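Local coordinates for protein endoglucanase (Thermotoga maritima, PDB 2FVG) that probably acts as an aminopeptidase that uses two divalent metal ions per subunit to remove residues from peptides, although it is named an endoglucanase, at residues S70-D75 and V142-Y147; V78-V83 and L126-G131; K94-K99 and V148-D153. One frame throughout, in Å; residues are numbered along the deposited sequence.

Contact 1 (S70-D75 and V142-Y147)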
loop_
_atom_site.group_PDB
_atom_site.type_symbol
_atom_site.label_atom_id
_atom_site.label_comp_id
_atom_site.label_asym_id
_atom_site.label_seq_id
_atom_site.Cartn_x
_atom_site.Cartn_y
_atom_site.Cartn_z
ATOM N N SER A 70 1.966 6.810 -23.357
ATOM C CA SER A 70 2.984 6.401 -24.313
ATOM C C SER A 70 2.880 7.179 -25.618
ATOM O O SER A 70 3.866 7.323 -26.334
ATOM C CB SER A 70 2.952 4.882 -24.536
ATOM O OG SER A 70 1.680 4.444 -24.977
ATOM N N LYS A 71 1.695 7.706 -25.917
ATOM C CA LYS A 71 1.504 8.458 -27.160
ATOM C C LYS A 71 0.257 9.334 -27.182
ATOM O O LYS A 71 -0.781 8.971 -26.645
ATOM C CB LYS A 71 1.468 7.511 -28.369
ATOM C CG LYS A 71 1.293 8.252 -29.698
ATOM C CD LYS A 71 1.571 7.375 -30.899
ATOM C CE LYS A 71 1.406 8.174 -32.180
ATOM N NZ LYS A 71 1.784 7.344 -33.346
ATOM N N ILE A 72 0.370 10.481 -27.845
ATOM C CA ILE A 72 -0.745 11.388 -28.008
ATOM C C ILE A 72 -1.147 11.330 -29.472
ATOM O O ILE A 72 -0.362 11.702 -30.351
ATOM C CB ILE A 72 -0.390 12.821 -27.552
ATOM C CG1 ILE A 72 -0.009 12.803 -26.056
ATOM C CG2 ILE A 72 -1.570 13.775 -27.826
ATOM C CD1 ILE A 72 0.559 14.109 -25.498
ATOM N N GLU A 73 -2.355 10.823 -29.721
ATOM C CA GLU A 73 -2.869 10.641 -31.083
ATOM C C GLU A 73 -3.281 11.957 -31.722
ATOM O O GLU A 73 -3.586 12.916 -31.023
ATOM C CB GLU A 73 -4.026 9.630 -31.099
ATOM C CG GLU A 73 -3.706 8.288 -30.392
ATOM C CD GLU A 73 -2.494 7.559 -30.973
ATOM O OE1 GLU A 73 -2.226 7.668 -32.197
ATOM O OE2 GLU A 73 -1.802 6.866 -30.198
ATOM N N LYS A 74 -3.287 12.007 -33.054
ATOM C CA LYS A 74 -3.638 13.242 -33.757
ATOM C C LYS A 74 -5.099 13.659 -33.541
ATOM O O LYS A 74 -5.492 14.784 -33.867
ATOM C CB LYS A 74 -3.278 13.170 -35.257
ATOM C CG LYS A 74 -1.768 13.088 -35.545
ATOM C CD LYS A 74 -1.464 13.153 -37.052
ATOM N N ASP A 75 -5.903 12.758 -32.987
ATOM C CA ASP A 75 -7.298 13.095 -32.725
ATOM C C ASP A 75 -7.538 13.502 -31.258
ATOM O O ASP A 75 -8.671 13.771 -30.861
ATOM C CB ASP A 75 -8.252 11.983 -33.189
ATOM C CG ASP A 75 -8.198 10.738 -32.320
ATOM O OD1 ASP A 75 -7.245 10.553 -31.521
ATOM O OD2 ASP A 75 -9.141 9.931 -32.453
ATOM N N VAL A 142 -1.549 17.449 -21.246
ATOM C CA VAL A 142 -0.961 16.125 -21.172
ATOM C C VAL A 142 0.342 15.947 -21.927
ATOM O O VAL A 142 0.592 16.656 -22.895
ATOM C CB VAL A 142 -2.055 15.088 -21.609
ATOM C CG1 VAL A 142 -1.522 13.981 -22.505
ATOM C CG2 VAL A 142 -2.793 14.547 -20.379
ATOM N N SER A 143 1.191 15.022 -21.466
ATOM C CA SER A 143 2.465 14.735 -22.158
ATOM C C SER A 143 2.901 13.276 -22.041
ATOM O O SER A 143 2.603 12.608 -21.019
ATOM C CB SER A 143 3.602 15.630 -21.637
ATOM O OG SER A 143 3.269 17.002 -21.718
ATOM N N ILE A 144 3.616 12.799 -23.074
ATOM C CA ILE A 144 4.190 11.447 -23.095
ATOM C C ILE A 144 4.987 11.307 -21.812
ATOM O O ILE A 144 5.765 12.196 -21.458
ATOM C CB ILE A 144 5.148 11.193 -24.306
ATOM C CG1 ILE A 144 4.391 11.116 -25.635
ATOM C CG2 ILE A 144 5.959 9.884 -24.127
ATOM C CD1 ILE A 144 3.960 12.447 -26.210
ATOM N N GLY A 145 4.751 10.224 -21.084
ATOM C CA GLY A 145 5.471 9.990 -19.850
ATOM C C GLY A 145 4.714 10.304 -18.588
ATOM O O GLY A 145 5.171 9.931 -17.497
ATOM N N ASP A 146 3.576 10.999 -18.706
ATOM C CA ASP A 146 2.760 11.295 -17.535
ATOM C C ASP A 146 2.139 10.022 -16.984
ATOM O O ASP A 146 1.877 9.075 -17.722
ATOM C CB ASP A 146 1.656 12.325 -17.829
ATOM C CG ASP A 146 2.199 13.740 -18.095
ATOM O OD1 ASP A 146 3.368 14.043 -17.734
ATOM O OD2 ASP A 146 1.440 14.561 -18.681
ATOM N N TYR A 147 1.901 10.018 -15.683
ATOM C CA TYR A 147 1.302 8.876 -15.011
ATOM C C TYR A 147 -0.218 8.996 -14.933
ATOM O O TYR A 147 -0.774 10.054 -14.601
ATOM C CB TYR A 147 1.945 8.663 -13.639
ATOM C CG TYR A 147 3.349 8.125 -13.758
ATOM C CD1 TYR A 147 3.587 6.752 -13.741
ATOM C CD2 TYR A 147 4.440 8.982 -13.927
ATOM C CE1 TYR A 147 4.885 6.236 -13.883
ATOM C CE2 TYR A 147 5.751 8.478 -14.072
ATOM C CZ TYR A 147 5.959 7.104 -14.051
ATOM O OH TYR A 147 7.230 6.590 -14.182
#
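S70 and I144 bring the two backbones together, with their CA atoms 5.3 Å apart, and the touching parts, 70-72 and 142-144, run at 133° to each other. No hydrogen bond joins the segments. Residues 70-72 are the end of strand 66-72, whereas 142-147 contains a type II beta turn, S143 to D146, closed by the bond from D146 N to S143 O at 3.0 Å, and ends at the start of strand 147-150. G145 holds the positive-phi position of this turn. D146 also reaches back with its carboxylate: S143 N lies 2.8 Å from D146 OD2 and approaches from 52° above the carboxylate plane. That same oxygen makes a salt bridge to K99, so two donors grip it.

The strand that the turn leads into is the neighbour of strand 66-72 in the six-stranded antiparallel sheet, and backbone bonds from G145 and D146 to V69 begin that pairing. At the other edge of strand 66-72, S70 and K71 both face S79 in a classic beta bulge.

The contact itself is apolar and centres on I72. With CG1 anti to the carbonyl carbon (chi1 -61°) and the chain extended beyond it, CD1 is carried out to the second segment. It sits 3.6 Å from V142 CG1, the two side chains passing in opposite senses, and equally 3.6 Å from V142 O, so a methyl lies against that carbonyl. From the other flank comes I144, whose CD1 ends 3.9 Å from I72 CD1. I144 is exposed; its CG1 also rests 3.9 Å from S70 O, over the strand backbone. Helix 135-139 meets I72 through A138 and K139.

Contact 2 (V78-V83 and L126-G131)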
loop_
_atom_site.group_PDB
_atom_site.type_symbol
_atom_site.label_atom_id
_atom_site.label_comp_id
_atom_site.label_asym_id
_atom_site.label_seq_id
_atom_site.Cartn_x
_atom_site.Cartn_y
_atom_site.Cartn_z
ATOM N N VAL A 78 -5.252 9.426 -26.213
ATOM C CA VAL A 78 -3.907 9.001 -25.833
ATOM C C VAL A 78 -3.802 7.485 -25.677
ATOM O O VAL A 78 -4.749 6.833 -25.243
ATOM C CB VAL A 78 -3.340 9.726 -24.542
ATOM C CG1 VAL A 78 -3.516 11.247 -24.636
ATOM C CG2 VAL A 78 -3.980 9.224 -23.303
ATOM N N SER A 79 -2.650 6.945 -26.081
ATOM C CA SER A 79 -2.314 5.540 -25.913
ATOM C C SER A 79 -1.563 5.451 -24.582
ATOM O O SER A 79 -0.946 6.426 -24.135
ATOM C CB SER A 79 -1.417 5.045 -27.043
ATOM O OG SER A 79 -2.046 5.183 -28.321
ATOM N N PHE A 80 -1.598 4.281 -23.963
ATOM C CA PHE A 80 -0.973 4.097 -22.659
ATOM C C PHE A 80 -0.417 2.682 -22.491
ATOM O O PHE A 80 -0.799 1.749 -23.212
ATOM C CB PHE A 80 -1.982 4.440 -21.558
ATOM C CG PHE A 80 -3.209 3.568 -21.562
ATOM C CD1 PHE A 80 -4.267 3.824 -22.431
ATOM C CD2 PHE A 80 -3.309 2.489 -20.684
ATOM C CE1 PHE A 80 -5.407 3.014 -22.435
ATOM C CE2 PHE A 80 -4.438 1.671 -20.681
ATOM C CZ PHE A 80 -5.489 1.929 -21.555
ATOM N N LEU A 81 0.525 2.539 -21.572
ATOM C CA LEU A 81 1.110 1.249 -21.285
ATOM C C LEU A 81 0.951 1.051 -19.790
ATOM O O LEU A 81 1.031 2.031 -19.049
ATOM C CB LEU A 81 2.593 1.227 -21.669
ATOM C CG LEU A 81 2.968 1.470 -23.135
ATOM C CD1 LEU A 81 4.469 1.713 -23.255
ATOM C CD2 LEU A 81 2.509 0.326 -24.035
ATOM N N PRO A 82 0.719 -0.204 -19.348
ATOM C CA PRO A 82 0.533 -0.537 -17.932
ATOM C C PRO A 82 1.774 -0.322 -17.079
ATOM O O PRO A 82 2.898 -0.371 -17.583
ATOM C CB PRO A 82 0.208 -2.033 -17.961
ATOM C CG PRO A 82 0.830 -2.523 -19.241
ATOM C CD PRO A 82 0.609 -1.399 -20.207
ATOM N N VAL A 83 1.548 -0.057 -15.794
ATOM C CA VAL A 83 2.613 0.084 -14.804
ATOM C C VAL A 83 2.135 -0.793 -13.653
ATOM O O VAL A 83 1.379 -0.355 -12.804
ATOM C CB VAL A 83 2.832 1.549 -14.349
ATOM C CG1 VAL A 83 3.920 1.637 -13.283
ATOM C CG2 VAL A 83 3.197 2.434 -15.527
ATOM N N LEU A 126 -6.606 0.033 -26.884
ATOM C CA LEU A 126 -7.284 0.921 -25.949
ATOM C C LEU A 126 -6.789 2.365 -26.083
ATOM O O LEU A 126 -5.645 2.605 -26.462
ATOM C CB LEU A 126 -7.078 0.411 -24.519
ATOM C CG LEU A 126 -7.610 -1.001 -24.231
ATOM C CD1 LEU A 126 -7.231 -1.480 -22.841
ATOM C CD2 LEU A 126 -9.116 -1.083 -24.431
ATOM N N ARG A 127 -7.657 3.323 -25.767
ATOM C CA ARG A 127 -7.321 4.746 -25.812
ATOM C C ARG A 127 -7.971 5.437 -24.632
ATOM O O ARG A 127 -9.009 4.983 -24.155
ATOM C CB ARG A 127 -7.869 5.392 -27.092
ATOM C CG ARG A 127 -7.303 4.878 -28.406
ATOM C CD ARG A 127 -5.887 5.367 -28.662
ATOM N NE ARG A 127 -5.371 4.910 -29.953
ATOM C CZ ARG A 127 -4.722 3.765 -30.140
ATOM N NH1 ARG A 127 -4.502 2.926 -29.123
ATOM N NH2 ARG A 127 -4.293 3.455 -31.350
ATOM N N ILE A 128 -7.366 6.512 -24.132
ATOM C CA ILE A 128 -8.019 7.261 -23.064
ATOM C C ILE A 128 -8.582 8.471 -23.756
ATOM O O ILE A 128 -7.917 9.077 -24.594
ATOM C CB ILE A 128 -7.083 7.752 -21.937
ATOM C CG1 ILE A 128 -6.239 6.608 -21.397
ATOM C CG2 ILE A 128 -7.918 8.435 -20.809
ATOM C CD1 ILE A 128 -5.130 7.049 -20.456
ATOM N N ASP A 129 -9.823 8.791 -23.429
ATOM C CA ASP A 129 -10.469 9.949 -23.965
ATOM C C ASP A 129 -10.634 10.914 -22.805
ATOM O O ASP A 129 -11.247 10.580 -21.797
ATOM C CB ASP A 129 -11.831 9.560 -24.555
ATOM C CG ASP A 129 -12.524 10.719 -25.272
ATOM O OD1 ASP A 129 -11.839 11.699 -25.645
ATOM O OD2 ASP A 129 -13.765 10.643 -25.460
ATOM N N PHE A 130 -10.036 12.089 -22.947
ATOM C CA PHE A 130 -10.143 13.162 -21.980
ATOM C C PHE A 130 -11.053 14.247 -22.543
ATOM O O PHE A 130 -11.392 15.205 -21.848
ATOM C CB PHE A 130 -8.778 13.778 -21.684
ATOM C CG PHE A 130 -7.818 12.861 -21.000
ATOM C CD1 PHE A 130 -7.927 12.608 -19.638
ATOM C CD2 PHE A 130 -6.774 12.279 -21.706
ATOM C CE1 PHE A 130 -7.025 11.771 -19.000
ATOM C CE2 PHE A 130 -5.876 11.451 -21.084
ATOM C CZ PHE A 130 -6.002 11.192 -19.720
ATOM N N GLY A 131 -11.415 14.109 -23.817
ATOM C CA GLY A 131 -12.281 15.076 -24.479
ATOM C C GLY A 131 -11.649 15.960 -25.553
ATOM O O GLY A 131 -12.313 16.863 -26.077
HETATM O O HOH W 1 -2.996 2.442 -25.486
#
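V78 and I128 form a single antiparallel bridge, a hydrogen-bonded pair: V78 N gives to I128 O at 3.1 Å and I128 N to V78 O at 2.9 Å. The strands then splay apart, their directions 122° from each other.

The tight part lies on the buried side. V78 CG2 touches both I128 CB and the edge of the F130 ring, at CE2, 3.7 Å away, while I128 CG2 sits over one face of that ring. F80 has CG between its backbone N and carbonyl carbon (chi1 61°), which swings the ring back toward the partner strand. There CD1 meets I128 CG1 at 3.6 Å, and CZ packs 3.7 Å from L126 CB.

The other side is looser and more polar. S79 OG lies over one face of the R127 guanidinium, but the angle is too poor for a hydrogen bond; S79 OG bonds instead to E73, and R127 NH1 to the carbonyl oxygens of L126 and E124. Where the strands diverge, a water takes the place of a direct bond, accepting from F80 N and lying 2.8 Å from L126 O.

Strands 78-83 and 126-129 are the two outermost in the six-stranded sheet, so this single bridge brings the two ends of the sheet together, consistent with a barrel-like closure, with F67, V69, I105 and V96 of the intervening strands packed against the same apolar residues.

Contact 3 (K94-K99 and V148-D153)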
loop_
_atom_site.group_PDB
_atom_site.type_symbol
_atom_site.label_atom_id
_atom_site.label_comp_id
_atom_site.label_asym_id
_atom_site.label_seq_id
_atom_site.Cartn_x
_atom_site.Cartn_y
_atom_site.Cartn_z
ATOM N N LYS A 94 -13.453 2.317 -17.886
ATOM C CA LYS A 94 -12.848 2.766 -16.617
ATOM C C LYS A 94 -12.425 4.228 -16.652
ATOM O O LYS A 94 -11.903 4.699 -17.665
ATOM C CB LYS A 94 -11.651 1.901 -16.220
ATOM C CG LYS A 94 -11.908 0.840 -15.148
ATOM C CD LYS A 94 -13.030 -0.091 -15.472
ATOM C CE LYS A 94 -13.211 -1.094 -14.350
ATOM N NZ LYS A 94 -14.308 -2.040 -14.680
ATOM N N VAL A 95 -12.660 4.939 -15.545
ATOM C CA VAL A 95 -12.263 6.353 -15.442
ATOM C C VAL A 95 -10.864 6.463 -14.843
ATOM O O VAL A 95 -10.539 5.837 -13.809
ATOM C CB VAL A 95 -13.257 7.216 -14.626
ATOM C CG1 VAL A 95 -12.901 8.694 -14.754
ATOM C CG2 VAL A 95 -14.681 7.009 -15.122
ATOM N N VAL A 96 -10.052 7.300 -15.469
ATOM C CA VAL A 96 -8.674 7.471 -15.071
ATOM C C VAL A 96 -8.366 8.945 -15.037
ATOM O O VAL A 96 -9.187 9.758 -15.476
ATOM C CB VAL A 96 -7.724 6.806 -16.080
ATOM C CG1 VAL A 96 -7.810 5.278 -15.999
ATOM C CG2 VAL A 96 -8.000 7.303 -17.496
ATOM N N GLN A 97 -7.194 9.303 -14.532
ATOM C CA GLN A 97 -6.829 10.713 -14.511
ATOM C C GLN A 97 -5.354 10.936 -14.764
ATOM O O GLN A 97 -4.537 10.094 -14.423
ATOM C CB GLN A 97 -7.187 11.362 -13.187
ATOM C CG GLN A 97 -6.262 10.982 -12.063
ATOM C CD GLN A 97 -5.965 12.167 -11.166
ATOM O OE1 GLN A 97 -4.844 12.701 -11.173
ATOM N NE2 GLN A 97 -6.972 12.626 -10.441
ATOM N N VAL A 98 -5.027 12.069 -15.388
ATOM C CA VAL A 98 -3.645 12.442 -15.672
ATOM C C VAL A 98 -3.576 13.900 -15.260
ATOM O O VAL A 98 -4.334 14.729 -15.762
ATOM C CB VAL A 98 -3.275 12.253 -17.164
ATOM C CG1 VAL A 98 -1.833 12.713 -17.457
ATOM C CG2 VAL A 98 -3.409 10.815 -17.560
ATOM N N LYS A 99 -2.683 14.204 -14.332
ATOM C CA LYS A 99 -2.547 15.542 -13.774
ATOM C C LYS A 99 -3.896 16.219 -13.553
ATOM O O LYS A 99 -4.167 17.302 -14.091
ATOM C CB LYS A 99 -1.559 16.388 -14.590
ATOM C CG LYS A 99 -0.123 15.855 -14.467
ATOM C CD LYS A 99 0.895 16.657 -15.227
ATOM C CE LYS A 99 0.590 16.670 -16.709
ATOM N NZ LYS A 99 1.688 17.289 -17.520
ATOM N N VAL A 148 -0.868 7.886 -15.256
ATOM C CA VAL A 148 -2.315 7.775 -15.303
ATOM C C VAL A 148 -2.780 6.902 -14.159
ATOM O O VAL A 148 -2.323 5.779 -14.021
ATOM C CB VAL A 148 -2.727 7.067 -16.617
ATOM C CG1 VAL A 148 -4.235 6.975 -16.732
ATOM C CG2 VAL A 148 -2.112 7.786 -17.847
ATOM N N SER A 149 -3.665 7.404 -13.310
ATOM C CA SER A 149 -4.160 6.548 -12.245
ATOM C C SER A 149 -5.665 6.349 -12.389
ATOM O O SER A 149 -6.333 7.105 -13.100
ATOM C CB SER A 149 -3.798 7.121 -10.885
ATOM O OG SER A 149 -4.376 8.385 -10.705
ATOM N N PHE A 150 -6.193 5.307 -11.752
ATOM C CA PHE A 150 -7.623 5.091 -11.740
ATOM C C PHE A 150 -8.270 6.174 -10.904
ATOM O O PHE A 150 -7.651 6.735 -9.986
ATOM C CB PHE A 150 -7.985 3.741 -11.132
ATOM C CG PHE A 150 -7.601 2.586 -11.965
ATOM C CD1 PHE A 150 -8.389 2.209 -13.047
ATOM C CD2 PHE A 150 -6.471 1.849 -11.662
ATOM C CE1 PHE A 150 -8.043 1.106 -13.834
ATOM C CE2 PHE A 150 -6.120 0.759 -12.427
ATOM C CZ PHE A 150 -6.906 0.388 -13.524
ATOM N N VAL A 151 -9.522 6.472 -11.219
ATOM C CA VAL A 151 -10.286 7.421 -10.427
ATOM C C VAL A 151 -11.271 6.589 -9.616
ATOM O O VAL A 151 -11.915 5.670 -10.139
ATOM C CB VAL A 151 -11.019 8.446 -11.289
ATOM C CG1 VAL A 151 -12.126 9.129 -10.489
ATOM C CG2 VAL A 151 -10.045 9.464 -11.829
ATOM N N SER A 152 -11.357 6.886 -8.329
ATOM C CA SER A 152 -12.289 6.189 -7.483
ATOM C C SER A 152 -12.651 7.022 -6.277
ATOM O O SER A 152 -11.881 7.870 -5.832
ATOM C CB SER A 152 -11.734 4.838 -7.038
ATOM O OG SER A 152 -12.757 4.099 -6.399
ATOM N N ASP A 153 -13.849 6.767 -5.779
ATOM C CA ASP A 153 -14.388 7.423 -4.627
ATOM C C ASP A 153 -14.047 6.524 -3.445
ATOM O O ASP A 153 -13.553 5.417 -3.617
ATOM C CB ASP A 153 -15.904 7.526 -4.832
ATOM C CG ASP A 153 -16.567 8.537 -3.915
ATOM O OD1 ASP A 153 -15.912 9.056 -2.974
ATOM O OD2 ASP A 153 -17.765 8.812 -4.147
HETATM O O HOH W 2 -11.730 3.987 -12.411
#
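An antiparallel strand pair in the middle of the six-stranded sheet joins Q97 to S149, a hydrogen-bonded pair: Q97 N gives to S149 O at 2.8 Å, and S149 N returns a bond to Q97 O at 3.0 Å. Next to it V96 and F150 form a non-hydrogen-bonded pair with diverging side chains. Past the strand end V151 N still reaches V95 O at 2.9 Å, and a water links V95 O to V151 O.

On one face V148 CG1 lies 3.6 Å from V96 CB, and V148 CG2 meets V98 CG2 at 3.3 Å, closer than usual for two methyls. On the other, Q97 bends at chi2 (141°), its CG 3.5 Å from S149 OG and its OE1 bonded to N100 N, while V151 CG2 packs 3.7 Å from Q97 CB. K94 CG approaches the F150 ring obliquely.

The side chain of K94 is about 6 Å from that of H308, a predicted zinc ligand. Strands 66-72 and 101-107 flank the pair; V69 packs on V148, I128 of strand 126-129 touches V148 as well, and F67 sets its ring edge-to-face with that of F150.

In the fold
All three contacts tie together one six-stranded antiparallel sheet. Contact 3 joins neighbouring strands in its middle through backbone bonds, whereas contact 2 brings the two outermost strands together with a single bridge and a water. Contact 1, farthest from the chain's centre, relies on apolar side-chain packing, with no hydrogen bond across its segments, and is partly exposed. Contacts 2 and 3 share a core of apolar residues, mostly valine and isoleucine. Polar side chains, by contrast, connect contact 1 to each of the others, by a hydrogen bond to contact 2 and a salt bridge to contact 3. Only contact 3 approaches the predicted zinc site.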